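Local coordinates for lipoprotein (PDB 3CX3) that binds zinc and, as a lipoprotein related to ABC-transporter components, probably captures the metal for uptake by the pneumococcal cell, at residues Y64-L69 and E89-M94; L116-T121 and F187-K192; K178-Q183 and L196-I201; T182-F187 and L255-S260. All coordinates share one frame; numbering follows the deposited sequence.

Interaction 1: residues Y64-L69 and E89-M94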
loop_
_atom_site.group_PDB
_atom_site.type_symbol
_atom_site.label_atom_id
_atom_site.label_comp_id
_atom_site.label_asym_id
_atom_site.label_seq_id
_atom_site.Cartn_x
_atom_site.Cartn_y
_atom_site.Cartn_z
ATOM N N TYR A 64 -1.664 5.896 -10.733
ATOM C CA TYR A 64 -0.960 4.773 -10.132
ATOM C C TYR A 64 -0.072 5.224 -8.964
ATOM O O TYR A 64 0.007 6.424 -8.671
ATOM C CB TYR A 64 -0.225 3.907 -11.198
ATOM C CG TYR A 64 0.988 4.548 -11.797
ATOM C CD1 TYR A 64 0.874 5.528 -12.767
ATOM C CD2 TYR A 64 2.262 4.182 -11.377
ATOM C CE1 TYR A 64 2.004 6.121 -13.306
ATOM C CE2 TYR A 64 3.393 4.773 -11.909
ATOM C CZ TYR A 64 3.252 5.747 -12.868
ATOM O OH TYR A 64 4.381 6.336 -13.402
ATOM N N HIS A 65 0.556 4.272 -8.267
ATOM C CA HIS A 65 1.381 4.582 -7.090
ATOM C C HIS A 65 2.747 5.112 -7.496
ATOM O O HIS A 65 3.077 6.247 -7.159
ATOM C CB HIS A 65 1.485 3.369 -6.152
ATOM C CG HIS A 65 2.448 3.526 -5.006
ATOM N ND1 HIS A 65 2.251 4.417 -3.969
ATOM C CD2 HIS A 65 3.585 2.850 -4.700
ATOM C CE1 HIS A 65 3.250 4.319 -3.101
ATOM N NE2 HIS A 65 4.062 3.360 -3.511
ATOM N N SER A 66 3.519 4.305 -8.239
ATOM C CA SER A 66 4.959 4.557 -8.423
ATOM C C SER A 66 5.574 3.770 -9.561
ATOM O O SER A 66 5.160 2.651 -9.844
ATOM C CB SER A 66 5.704 4.187 -7.142
ATOM O OG SER A 66 7.098 4.239 -7.315
ATOM N N HIS A 67 6.611 4.326 -10.184
ATOM C CA HIS A 67 7.263 3.664 -11.302
ATOM C C HIS A 67 7.941 2.371 -10.847
ATOM O O HIS A 67 8.097 1.443 -11.634
ATOM C CB HIS A 67 8.251 4.612 -12.015
ATOM C CG HIS A 67 9.312 5.183 -11.121
ATOM N ND1 HIS A 67 9.182 6.405 -10.497
ATOM C CD2 HIS A 67 10.531 4.705 -10.762
ATOM C CE1 HIS A 67 10.263 6.645 -9.771
ATOM N NE2 HIS A 67 11.094 5.629 -9.912
ATOM N N THR A 68 8.321 2.330 -9.568
ATOM C CA THR A 68 8.920 1.172 -8.902
ATOM C C THR A 68 7.933 0.034 -8.503
ATOM O O THR A 68 8.363 -1.004 -7.939
ATOM C CB THR A 68 9.648 1.631 -7.627
ATOM O OG1 THR A 68 8.690 2.027 -6.645
ATOM C CG2 THR A 68 10.521 2.805 -7.918
ATOM N N LEU A 69 6.636 0.220 -8.779
ATOM C CA LEU A 69 5.625 -0.783 -8.456
ATOM C C LEU A 69 4.874 -1.189 -9.738
ATOM O O LEU A 69 5.122 -2.248 -10.334
ATOM C CB LEU A 69 4.637 -0.228 -7.420
ATOM C CG LEU A 69 4.096 -1.082 -6.250
ATOM C CD1 LEU A 69 2.606 -0.720 -5.933
ATOM C CD2 LEU A 69 4.314 -2.617 -6.426
ATOM N N GLU A 89 1.521 9.794 -11.357
ATOM C CA GLU A 89 2.296 8.966 -10.406
ATOM C C GLU A 89 2.156 9.642 -9.050
ATOM O O GLU A 89 2.694 10.727 -8.840
ATOM C CB GLU A 89 3.760 8.819 -10.840
ATOM C CG GLU A 89 4.542 7.709 -10.103
ATOM C CD GLU A 89 6.095 7.853 -10.146
ATOM O OE1 GLU A 89 6.811 6.844 -10.198
ATOM O OE2 GLU A 89 6.630 8.968 -10.129
ATOM N N ALA A 90 1.425 8.996 -8.144
ATOM C CA ALA A 90 0.955 9.619 -6.913
ATOM C C ALA A 90 2.038 9.782 -5.882
ATOM O O ALA A 90 1.914 10.610 -4.980
ATOM C CB ALA A 90 -0.235 8.855 -6.340
ATOM N N SER A 91 3.116 9.005 -6.011
ATOM C CA SER A 91 4.243 9.121 -5.101
ATOM C C SER A 91 5.384 9.886 -5.724
ATOM O O SER A 91 6.504 9.852 -5.212
ATOM C CB SER A 91 4.742 7.740 -4.665
ATOM O OG SER A 91 5.280 7.006 -5.760
ATOM N N GLU A 92 5.119 10.567 -6.833
ATOM C CA GLU A 92 6.198 11.186 -7.583
ATOM C C GLU A 92 6.913 12.235 -6.742
ATOM O O GLU A 92 6.287 13.101 -6.138
ATOM C CB GLU A 92 5.665 11.791 -8.858
ATOM C CG GLU A 92 6.737 12.146 -9.869
ATOM C CD GLU A 92 6.197 13.085 -10.914
ATOM O OE1 GLU A 92 6.781 13.158 -12.014
ATOM O OE2 GLU A 92 5.173 13.740 -10.627
ATOM N N GLY A 93 8.238 12.127 -6.691
ATOM C CA GLY A 93 9.052 12.968 -5.827
ATOM C C GLY A 93 9.362 12.324 -4.488
ATOM O O GLY A 93 10.441 12.549 -3.939
HETATM N N MSE A 94 8.424 11.543 -3.950
HETATM C CA MSE A 94 8.619 10.874 -2.640
HETATM C C MSE A 94 9.813 9.948 -2.622
HETATM O O MSE A 94 9.943 9.074 -3.468
HETATM C CB MSE A 94 7.393 10.070 -2.237
HETATM C CG MSE A 94 6.200 10.921 -1.880
HETATM SE SE MSE A 94 4.802 9.745 -1.300
HETATM C CE MSE A 94 5.686 8.801 0.149
HETATM O O HOH W 1 7.881 6.850 -6.585
#
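Glu89 reaches His67 because its CG stands anti to the backbone N (chi1 -166°) and the rest of the chain runs extended. The carboxylate thus arrives beside the loop that follows Tyr64. His67 meets it with CG between its own backbone N and carbonyl carbon (chi1 57°), which folds the ring back over the main chain. This torsion brings ring ND1 to Glu89 OE1, the oxygen that the backbone N of His67 already meets. The backbone N uses the anti lone pair of that oxygen. The modelled ND1 to OE1 separation is very short, so its exact length is doubtful. The ring and carboxylate planes are 38° apart.

Glu89 also passes the Tyr64 ring. Its CA lies over one face, a CH-pi contact of 4.3 Å to the ring centroid. Its CG is 3.6 Å from Tyr64 OH.

Tyr64 and Glu89 pair as parallel strand ends, and Ala90 N bonds to Tyr64 O at 3.0 Å. Beyond them Ser91 N lies 3.0 Å from His65 O, and Ser91 OG donates to His65 O at 2.7 Å from above the carbonyl plane. Ser66 OG also bonds to Thr68 OG1. The His65 ring is held from outside by Pro119 and Glu131.

If real, the ND1 bond would restrict the rotation of the His67 ring, and the carboxylate could then favour a protonated imidazole. Two bonds from Ser91 satisfy His65 O, and a water links the hydroxyls of Ser66 and Ser91, where strands 61-64 and 86-89 give way to loops.

Interaction 2: residues L116-T121 and F187-K192. With ZN (zinc ion), chain E.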
loop_
_atom_site.group_PDB
_atom_site.type_symbol
_atom_site.label_atom_id
_atom_site.label_comp_id
_atom_site.label_asym_id
_atom_site.label_seq_id
_atom_site.Cartn_x
_atom_site.Cartn_y
_atom_site.Cartn_z
ATOM N N LEU A 116 17.056 -1.529 -6.527
ATOM C CA LEU A 116 15.738 -1.984 -6.129
ATOM C C LEU A 116 15.297 -1.179 -4.932
ATOM O O LEU A 116 16.082 -0.899 -4.031
ATOM C CB LEU A 116 15.762 -3.479 -5.816
ATOM C CG LEU A 116 14.466 -4.269 -5.961
ATOM C CD1 LEU A 116 14.052 -4.406 -7.448
ATOM C CD2 LEU A 116 14.620 -5.634 -5.273
ATOM N N TYR A 117 14.031 -0.795 -4.947
ATOM C CA TYR A 117 13.478 0.115 -3.958
ATOM C C TYR A 117 12.198 -0.437 -3.374
ATOM O O TYR A 117 11.446 -1.151 -4.051
ATOM C CB TYR A 117 13.180 1.468 -4.598
ATOM C CG TYR A 117 14.393 2.272 -4.938
ATOM C CD1 TYR A 117 14.959 2.204 -6.210
ATOM C CD2 TYR A 117 14.972 3.122 -4.002
ATOM C CE1 TYR A 117 16.085 2.943 -6.537
ATOM C CE2 TYR A 117 16.106 3.878 -4.321
ATOM C CZ TYR A 117 16.652 3.782 -5.588
ATOM O OH TYR A 117 17.766 4.542 -5.916
ATOM N N ASP A 118 11.946 -0.088 -2.118
ATOM C CA ASP A 118 10.735 -0.502 -1.431
ATOM C C ASP A 118 9.622 0.519 -1.664
ATOM O O ASP A 118 9.726 1.666 -1.233
ATOM C CB ASP A 118 10.986 -0.739 0.069
ATOM C CG ASP A 118 9.745 -1.271 0.797
ATOM O OD1 ASP A 118 8.655 -1.275 0.222
ATOM O OD2 ASP A 118 9.836 -1.688 1.958
ATOM N N PRO A 119 8.534 0.089 -2.328
ATOM C CA PRO A 119 7.426 0.967 -2.687
ATOM C C PRO A 119 6.382 1.213 -1.595
ATOM O O PRO A 119 5.448 1.997 -1.816
ATOM C CB PRO A 119 6.747 0.193 -3.826
ATOM C CG PRO A 119 6.982 -1.265 -3.499
ATOM C CD PRO A 119 8.331 -1.296 -2.817
ATOM N N HIS A 120 6.545 0.557 -0.442
ATOM C CA HIS A 120 5.420 0.222 0.463
ATOM C C HIS A 120 5.092 1.325 1.440
ATOM O O HIS A 120 4.565 1.116 2.543
ATOM C CB HIS A 120 5.733 -1.021 1.242
ATOM C CG HIS A 120 5.435 -2.282 0.519
ATOM N ND1 HIS A 120 6.425 -3.044 -0.065
ATOM C CD2 HIS A 120 4.264 -2.959 0.336
ATOM C CE1 HIS A 120 5.874 -4.135 -0.588
ATOM N NE2 HIS A 120 4.563 -4.105 -0.363
ATOM N N THR A 121 5.399 2.509 0.981
ATOM C CA THR A 121 5.084 3.746 1.624
ATOM C C THR A 121 3.713 3.783 2.323
ATOM O O THR A 121 3.646 3.942 3.538
ATOM C CB THR A 121 5.293 4.798 0.563
ATOM O OG1 THR A 121 6.547 5.470 0.806
ATOM C CG2 THR A 121 4.135 5.723 0.447
ATOM N N PHE A 187 5.885 -4.028 5.528
ATOM C CA PHE A 187 5.694 -3.153 6.676
ATOM C C PHE A 187 6.937 -2.393 7.096
ATOM O O PHE A 187 7.010 -1.873 8.208
ATOM C CB PHE A 187 5.115 -3.977 7.819
ATOM C CG PHE A 187 3.764 -4.545 7.489
ATOM C CD1 PHE A 187 2.609 -3.848 7.809
ATOM C CD2 PHE A 187 3.652 -5.745 6.796
ATOM C CE1 PHE A 187 1.359 -4.353 7.464
ATOM C CE2 PHE A 187 2.412 -6.250 6.460
ATOM C CZ PHE A 187 1.263 -5.538 6.792
ATOM N N SER A 188 7.889 -2.314 6.172
ATOM C CA SER A 188 9.214 -1.778 6.401
ATOM C C SER A 188 9.177 -0.297 6.793
ATOM O O SER A 188 10.076 0.186 7.483
ATOM C CB SER A 188 10.057 -2.010 5.137
ATOM O OG SER A 188 11.291 -1.304 5.137
ATOM N N TYR A 189 8.117 0.394 6.364
ATOM C CA TYR A 189 7.963 1.830 6.497
ATOM C C TYR A 189 7.182 2.124 7.742
ATOM O O TYR A 189 7.464 3.107 8.451
ATOM C CB TYR A 189 7.183 2.408 5.303
ATOM C CG TYR A 189 8.020 2.638 4.086
ATOM C CD1 TYR A 189 8.729 3.821 3.918
ATOM C CD2 TYR A 189 8.114 1.666 3.100
ATOM C CE1 TYR A 189 9.499 4.022 2.804
ATOM C CE2 TYR A 189 8.882 1.854 1.979
ATOM C CZ TYR A 189 9.571 3.027 1.834
ATOM O OH TYR A 189 10.328 3.208 0.708
ATOM N N LEU A 190 6.161 1.306 7.977
ATOM C CA LEU A 190 5.454 1.328 9.242
ATOM C C LEU A 190 6.475 1.074 10.343
ATOM O O LEU A 190 6.835 1.993 11.067
ATOM C CB LEU A 190 4.327 0.285 9.266
ATOM C CG LEU A 190 3.286 0.375 10.398
ATOM C CD1 LEU A 190 2.023 -0.425 10.052
ATOM C CD2 LEU A 190 3.891 -0.109 11.728
ATOM N N ALA A 191 6.979 -0.155 10.417
ATOM C CA ALA A 191 7.954 -0.557 11.435
ATOM C C ALA A 191 8.963 0.536 11.815
ATOM O O ALA A 191 9.207 0.776 13.010
ATOM C CB ALA A 191 8.690 -1.814 10.990
ATOM N N LYS A 192 9.541 1.181 10.794
ATOM C CA LYS A 192 10.607 2.158 10.974
ATOM C C LYS A 192 10.050 3.425 11.598
ATOM O O LYS A 192 10.697 4.024 12.457
ATOM C CB LYS A 192 11.309 2.457 9.644
ATOM C CG LYS A 192 12.510 3.394 9.742
ATOM C CD LYS A 192 13.175 3.620 8.380
ATOM C CE LYS A 192 14.420 2.756 8.186
ATOM N NZ LYS A 192 14.108 1.420 7.611
HETATM ZN ZN ZN E . 3.652 -5.681 -1.282
#
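Tyr189 makes the one hydrogen bond between the segments. Its OH donates to Asp118 O at 2.6 Å, tilted 22° from the carbonyl plane. The same hydroxyl also bonds to Glu97 N, so two backbone groups fix the end of the ring.

The remaining contacts between the segments are van der Waals and CH-pi. Thr121 CA sits over one face of the Tyr189 ring, 4.0 Å from the centroid. Tyr189 CE2 lies 3.5 Å from Asp118 CG, with the carboxylate and ring planes 69° apart. Asp118 OD2 comes to 3.2 Å from Ser188 CB, while Ser188 OG bonds to Glu97.

Polar contacts within 116-121 orient the zinc ligand His120. Asp118 turns its carboxylate toward the following residues, CG lying opposite the backbone N about CA-CB (chi1 -176°). Asp118 OD1 then accepts from His120 N, closing an Asx turn, and from His120 ND1 at 2.9 Å. These donors reach it from opposite faces of the carboxylate plane, and OD1 lies close to the imidazole plane.

Metal coordination uses the other ring nitrogen: His120 NE2 binds zinc at 2.0 Å. Asp118 is thus a second-shell residue that sets the ring's rotation, and His44, His184 and Glu259 complete the site.

The contact joins the loop before helix 125-142 to the start of helix 188-193. Lys127 of the longer helix touches both Thr121 and Tyr189, and Ser188 packs on Gln198 of strand 198-200.

Interaction 3: residues K178-Q183 and L196-I201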
loop_
_atom_site.group_PDB
_atom_site.type_symbol
_atom_site.label_atom_id
_atom_site.label_comp_id
_atom_site.label_asym_id
_atom_site.label_seq_id
_atom_site.Cartn_x
_atom_site.Cartn_y
_atom_site.Cartn_z
ATOM N N LYS A 178 9.649 -4.931 20.175
ATOM C CA LYS A 178 10.151 -4.740 18.771
ATOM C C LYS A 178 9.714 -5.576 17.534
ATOM O O LYS A 178 8.937 -5.110 16.702
ATOM C CB LYS A 178 11.692 -4.709 18.790
ATOM C CG LYS A 178 12.307 -5.933 19.482
ATOM C CD LYS A 178 13.608 -6.389 18.856
ATOM C CE LYS A 178 14.171 -7.585 19.625
ATOM N NZ LYS A 178 13.360 -8.832 19.454
ATOM N N THR A 179 10.280 -6.776 17.401
ATOM C CA THR A 179 10.275 -7.535 16.151
ATOM C C THR A 179 8.926 -8.145 15.792
ATOM O O THR A 179 8.169 -8.552 16.678
ATOM C CB THR A 179 11.299 -8.685 16.195
ATOM O OG1 THR A 179 12.306 -8.407 17.162
ATOM C CG2 THR A 179 11.966 -8.850 14.854
ATOM N N PHE A 180 8.641 -8.204 14.485
ATOM C CA PHE A 180 7.524 -9.006 13.955
ATOM C C PHE A 180 7.844 -9.643 12.604
ATOM O O PHE A 180 8.729 -9.189 11.887
ATOM C CB PHE A 180 6.184 -8.225 13.935
ATOM C CG PHE A 180 6.206 -6.967 13.107
ATOM C CD1 PHE A 180 6.865 -5.813 13.564
ATOM C CD2 PHE A 180 5.559 -6.919 11.881
ATOM C CE1 PHE A 180 6.884 -4.634 12.804
ATOM C CE2 PHE A 180 5.579 -5.748 11.111
ATOM C CZ PHE A 180 6.245 -4.594 11.591
ATOM N N VAL A 181 7.126 -10.713 12.275
ATOM C CA VAL A 181 7.277 -11.383 10.966
ATOM C C VAL A 181 5.982 -11.530 10.162
ATOM O O VAL A 181 4.948 -12.029 10.653
ATOM C CB VAL A 181 8.151 -12.697 11.007
ATOM C CG1 VAL A 181 8.295 -13.226 12.404
ATOM C CG2 VAL A 181 7.637 -13.760 10.058
ATOM N N THR A 182 6.082 -11.056 8.915
ATOM C CA THR A 182 4.944 -10.849 8.028
ATOM C C THR A 182 5.130 -11.676 6.782
ATOM O O THR A 182 6.247 -12.121 6.482
ATOM C CB THR A 182 4.815 -9.372 7.575
ATOM O OG1 THR A 182 5.865 -9.068 6.651
ATOM C CG2 THR A 182 4.858 -8.412 8.740
ATOM N N GLN A 183 4.042 -11.845 6.035
ATOM C CA GLN A 183 4.025 -12.764 4.913
ATOM C C GLN A 183 4.924 -12.359 3.743
ATOM O O GLN A 183 5.661 -13.207 3.213
ATOM C CB GLN A 183 2.604 -13.028 4.449
ATOM C CG GLN A 183 2.574 -14.149 3.469
ATOM C CD GLN A 183 1.180 -14.516 3.051
ATOM O OE1 GLN A 183 0.413 -15.111 3.821
ATOM N NE2 GLN A 183 0.846 -14.185 1.814
ATOM N N LEU A 196 9.942 -0.235 15.734
ATOM C CA LEU A 196 9.883 -1.656 15.467
ATOM C C LEU A 196 10.854 -2.019 14.350
ATOM O O LEU A 196 11.301 -1.152 13.585
ATOM C CB LEU A 196 8.474 -2.048 15.030
ATOM C CG LEU A 196 7.281 -1.527 15.835
ATOM C CD1 LEU A 196 6.012 -1.772 15.046
ATOM C CD2 LEU A 196 7.197 -2.184 17.214
ATOM N N ASN A 197 11.192 -3.305 14.281
ATOM C CA ASN A 197 11.860 -3.857 13.113
ATOM C C ASN A 197 11.097 -5.086 12.639
ATOM O O ASN A 197 10.604 -5.863 13.450
ATOM C CB ASN A 197 13.333 -4.166 13.382
ATOM C CG ASN A 197 13.526 -5.385 14.231
ATOM O OD1 ASN A 197 13.215 -5.380 15.420
ATOM N ND2 ASN A 197 14.055 -6.449 13.627
ATOM N N GLN A 198 10.978 -5.228 11.327
ATOM C CA GLN A 198 10.245 -6.351 10.760
ATOM C C GLN A 198 11.098 -7.350 10.014
ATOM O O GLN A 198 12.257 -7.103 9.705
ATOM C CB GLN A 198 9.107 -5.872 9.838
ATOM C CG GLN A 198 9.501 -4.863 8.804
ATOM C CD GLN A 198 10.187 -5.472 7.618
ATOM O OE1 GLN A 198 9.656 -6.374 6.961
ATOM N NE2 GLN A 198 11.367 -4.955 7.303
ATOM N N LEU A 199 10.488 -8.494 9.732
ATOM C CA LEU A 199 11.033 -9.458 8.788
ATOM C C LEU A 199 9.892 -10.005 7.935
ATOM O O LEU A 199 8.831 -10.435 8.457
ATOM C CB LEU A 199 11.798 -10.581 9.500
ATOM C CG LEU A 199 12.484 -11.631 8.623
ATOM C CD1 LEU A 199 13.714 -11.070 7.890
ATOM C CD2 LEU A 199 12.889 -12.829 9.462
ATOM N N GLY A 200 10.092 -9.952 6.622
ATOM C CA GLY A 200 9.140 -10.566 5.710
ATOM C C GLY A 200 9.597 -11.956 5.330
ATOM O O GLY A 200 10.803 -12.189 5.146
ATOM N N ILE A 201 8.650 -12.885 5.216
ATOM C CA ILE A 201 8.988 -14.211 4.701
ATOM C C ILE A 201 9.480 -14.084 3.244
ATOM O O ILE A 201 10.553 -14.607 2.875
ATOM C CB ILE A 201 7.836 -15.208 4.908
ATOM C CG1 ILE A 201 7.732 -15.547 6.390
ATOM C CG2 ILE A 201 8.072 -16.541 4.134
ATOM C CD1 ILE A 201 6.348 -15.955 6.831
#
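Phe180 and Gln198 sit on the same side of two neighbouring parallel strands, and their side chains cross obliquely. Gln198 CB lies over one face of the Phe180 ring, 3.8 Å from its centroid in a CH-pi contact. The ring gets there with its CG between the backbone N and carbonyl carbon (chi1 59°). Leu196 crosses the same ring at about a right angle, its CD1 3.7 Å from Phe180 CE1.

Val181 and Leu199 point to the other side of the sheet. Val181 CG2 meets Ile201 CG1 at 4.1 Å. At the entry to the strands, Asn197 lies alongside Lys178, pointing the same way. Its OD1 is 3.6 Å from Lys178 CD, and its ND2 is against Thr179 CG2.

Four backbone hydrogen bonds hold the strands in parallel register. Phe180 N bonds to Asn197 O, Leu199 N to Phe180 O, Thr182 N to Leu199 O and Ile201 N to Thr182 O.

The pair forms the two strands of a right-handed beta-alpha-beta crossover through helix 188-193. Ala191 of that helix packs on Phe180, Leu196 and Gln198. Helix 213-224 touches Leu199 on the other face, and strand 230-232 follows 180-182 in the sheet.

Interaction 4: residues T182-F187 and L255-S260. With ZN (zinc ion), chain E.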
loop_
_atom_site.group_PDB
_atom_site.type_symbol
_atom_site.label_atom_id
_atom_site.label_comp_id
_atom_site.label_asym_id
_atom_site.label_seq_id
_atom_site.Cartn_x
_atom_site.Cartn_y
_atom_site.Cartn_z
ATOM N N THR A 182 6.082 -11.056 8.915
ATOM C CA THR A 182 4.944 -10.849 8.028
ATOM C C THR A 182 5.130 -11.676 6.782
ATOM O O THR A 182 6.247 -12.121 6.482
ATOM C CB THR A 182 4.815 -9.372 7.575
ATOM O OG1 THR A 182 5.865 -9.068 6.651
ATOM C CG2 THR A 182 4.858 -8.412 8.740
ATOM N N GLN A 183 4.042 -11.845 6.035
ATOM C CA GLN A 183 4.025 -12.764 4.913
ATOM C C GLN A 183 4.924 -12.359 3.743
ATOM O O GLN A 183 5.661 -13.207 3.213
ATOM C CB GLN A 183 2.604 -13.028 4.449
ATOM C CG GLN A 183 2.574 -14.149 3.469
ATOM C CD GLN A 183 1.180 -14.516 3.051
ATOM O OE1 GLN A 183 0.413 -15.111 3.821
ATOM N NE2 GLN A 183 0.846 -14.185 1.814
ATOM N N HIS A 184 4.851 -11.094 3.319
ATOM C CA HIS A 184 5.949 -10.516 2.529
ATOM C C HIS A 184 6.475 -9.210 3.100
ATOM O O HIS A 184 5.940 -8.712 4.078
ATOM C CB HIS A 184 5.616 -10.435 1.050
ATOM C CG HIS A 184 4.765 -9.271 0.653
ATOM N ND1 HIS A 184 3.398 -9.235 0.862
ATOM C CD2 HIS A 184 5.076 -8.140 -0.029
ATOM C CE1 HIS A 184 2.915 -8.112 0.358
ATOM N NE2 HIS A 184 3.912 -7.427 -0.180
ATOM N N THR A 185 7.540 -8.683 2.511
ATOM C CA THR A 185 8.182 -7.490 3.059
ATOM C C THR A 185 7.378 -6.221 2.727
ATOM O O THR A 185 7.744 -5.478 1.801
ATOM C CB THR A 185 9.659 -7.316 2.563
ATOM O OG1 THR A 185 10.378 -8.549 2.705
ATOM C CG2 THR A 185 10.368 -6.217 3.337
ATOM N N ALA A 186 6.322 -5.963 3.502
ATOM C CA ALA A 186 5.492 -4.811 3.241
ATOM C C ALA A 186 5.519 -3.693 4.294
ATOM O O ALA A 186 5.216 -2.555 3.987
ATOM C CB ALA A 186 4.063 -5.256 2.976
ATOM N N PHE A 187 5.885 -4.028 5.528
ATOM C CA PHE A 187 5.694 -3.153 6.676
ATOM C C PHE A 187 6.937 -2.393 7.096
ATOM O O PHE A 187 7.010 -1.873 8.208
ATOM C CB PHE A 187 5.115 -3.977 7.819
ATOM C CG PHE A 187 3.764 -4.545 7.489
ATOM C CD1 PHE A 187 2.609 -3.848 7.809
ATOM C CD2 PHE A 187 3.652 -5.745 6.796
ATOM C CE1 PHE A 187 1.359 -4.353 7.464
ATOM C CE2 PHE A 187 2.412 -6.250 6.460
ATOM C CZ PHE A 187 1.263 -5.538 6.792
ATOM N N LEU A 255 -2.476 -9.966 8.878
ATOM C CA LEU A 255 -2.166 -8.536 8.930
ATOM C C LEU A 255 -2.226 -7.986 7.492
ATOM O O LEU A 255 -1.482 -8.466 6.631
ATOM C CB LEU A 255 -0.748 -8.395 9.467
ATOM C CG LEU A 255 -0.166 -7.414 10.499
ATOM C CD1 LEU A 255 1.142 -6.965 9.935
ATOM C CD2 LEU A 255 -1.046 -6.208 10.888
ATOM N N ASN A 256 -3.083 -6.994 7.229
ATOM C CA ASN A 256 -3.314 -6.471 5.864
ATOM C C ASN A 256 -2.323 -5.374 5.399
ATOM O O ASN A 256 -2.231 -4.293 6.009
ATOM C CB ASN A 256 -4.730 -5.913 5.728
ATOM C CG ASN A 256 -5.412 -6.296 4.416
ATOM O OD1 ASN A 256 -6.585 -6.717 4.419
ATOM N ND2 ASN A 256 -4.720 -6.120 3.300
ATOM N N PRO A 257 -1.600 -5.647 4.301
ATOM C CA PRO A 257 -0.716 -4.646 3.715
ATOM C C PRO A 257 -1.498 -3.717 2.761
ATOM O O PRO A 257 -0.887 -2.852 2.093
ATOM C CB PRO A 257 0.303 -5.490 2.956
ATOM C CG PRO A 257 -0.385 -6.752 2.576
ATOM C CD PRO A 257 -1.572 -6.929 3.552
ATOM N N LEU A 258 -2.826 -3.904 2.722
ATOM C CA LEU A 258 -3.773 -3.110 1.931
ATOM C C LEU A 258 -3.581 -3.129 0.416
ATOM O O LEU A 258 -4.030 -2.244 -0.294
ATOM C CB LEU A 258 -3.885 -1.679 2.455
ATOM C CG LEU A 258 -4.055 -1.518 3.967
ATOM C CD1 LEU A 258 -3.796 -0.062 4.382
ATOM C CD2 LEU A 258 -5.407 -1.994 4.488
ATOM N N GLU A 259 -2.942 -4.173 -0.074
ATOM C CA GLU A 259 -2.739 -4.350 -1.496
ATOM C C GLU A 259 -4.009 -4.803 -2.222
ATOM O O GLU A 259 -4.282 -4.360 -3.341
ATOM C CB GLU A 259 -1.584 -5.311 -1.718
ATOM C CG GLU A 259 -0.220 -4.677 -1.499
ATOM C CD GLU A 259 0.836 -5.708 -1.257
ATOM O OE1 GLU A 259 0.728 -6.804 -1.837
ATOM O OE2 GLU A 259 1.759 -5.439 -0.463
ATOM N N SER A 260 -4.762 -5.701 -1.586
ATOM C CA SER A 260 -6.153 -5.956 -1.950
ATOM C C SER A 260 -7.012 -4.990 -1.147
ATOM O O SER A 260 -6.541 -4.353 -0.192
ATOM C CB SER A 260 -6.550 -7.386 -1.582
ATOM O OG SER A 260 -5.715 -8.338 -2.221
HETATM ZN ZN ZN E . 3.652 -5.681 -1.282
#
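His184 and Glu259 come from opposite directions and meet at zinc. His184 NE2 and Glu259 OE2 each bind the metal at 2.1 Å. These two atoms are only 2.9 Å apart because both are ligands; they do not hydrogen-bond. Glu259 OE1 stays 3.2 Å from zinc, so the carboxylate binds essentially through one oxygen. It lies at the edge of the imidazole, with the two planes 66° apart. His120 and His44 supply the other ligands.

Next to the metal, Ala186 CB lies over one face of the His184 ring. It also packs on Pro257 CB at 3.8 Å. The far ring nitrogen, His184 ND1, bonds to Glu233, which fixes the ring's rotation. His184 CG stands between its backbone N and carbonyl carbon (chi1 80°), directing the imidazole to the metal. Its carbonyl O accepts from Thr182 OG1 at 2.6 Å.

Further out is an apolar layer. Leu255 CD1 sits over one face of the Phe187 ring, 3.7 Å from the centroid. Phe187 CZ also meets Pro257 CA, and Asn256 O lies at the ring edge. Trp122 bonds to Pro257 O and ties this loop to the one that carries His120.

Three neutral imidazoles and one carboxylate would leave the zinc centre with a net positive charge. Glu233 behind His184, if charged, would balance this and could make that imidazole a stronger donor to the metal.

Interaction 1 closes before the others open and lies at the ends of two strands in the sheet formed by 33-36, 12-15, 61-64 and 86-89. Along the chain interaction 2 crosses 3 and 4, which start from the same part. Interaction 3 joins two strands of the second parallel sheet, its centre about 24 Å from that of interaction 1. Interactions 2 and 4 lie between, with centres about 10 Å apart, and both touch zinc. Interaction 1 meets interaction 2 through His65 and Pro119. Loops from both sheets thus converge on one metal, as in the two-lobed cluster 9 (cluster A-I) solute-binding proteins, where zinc lies in the cleft between the lobes.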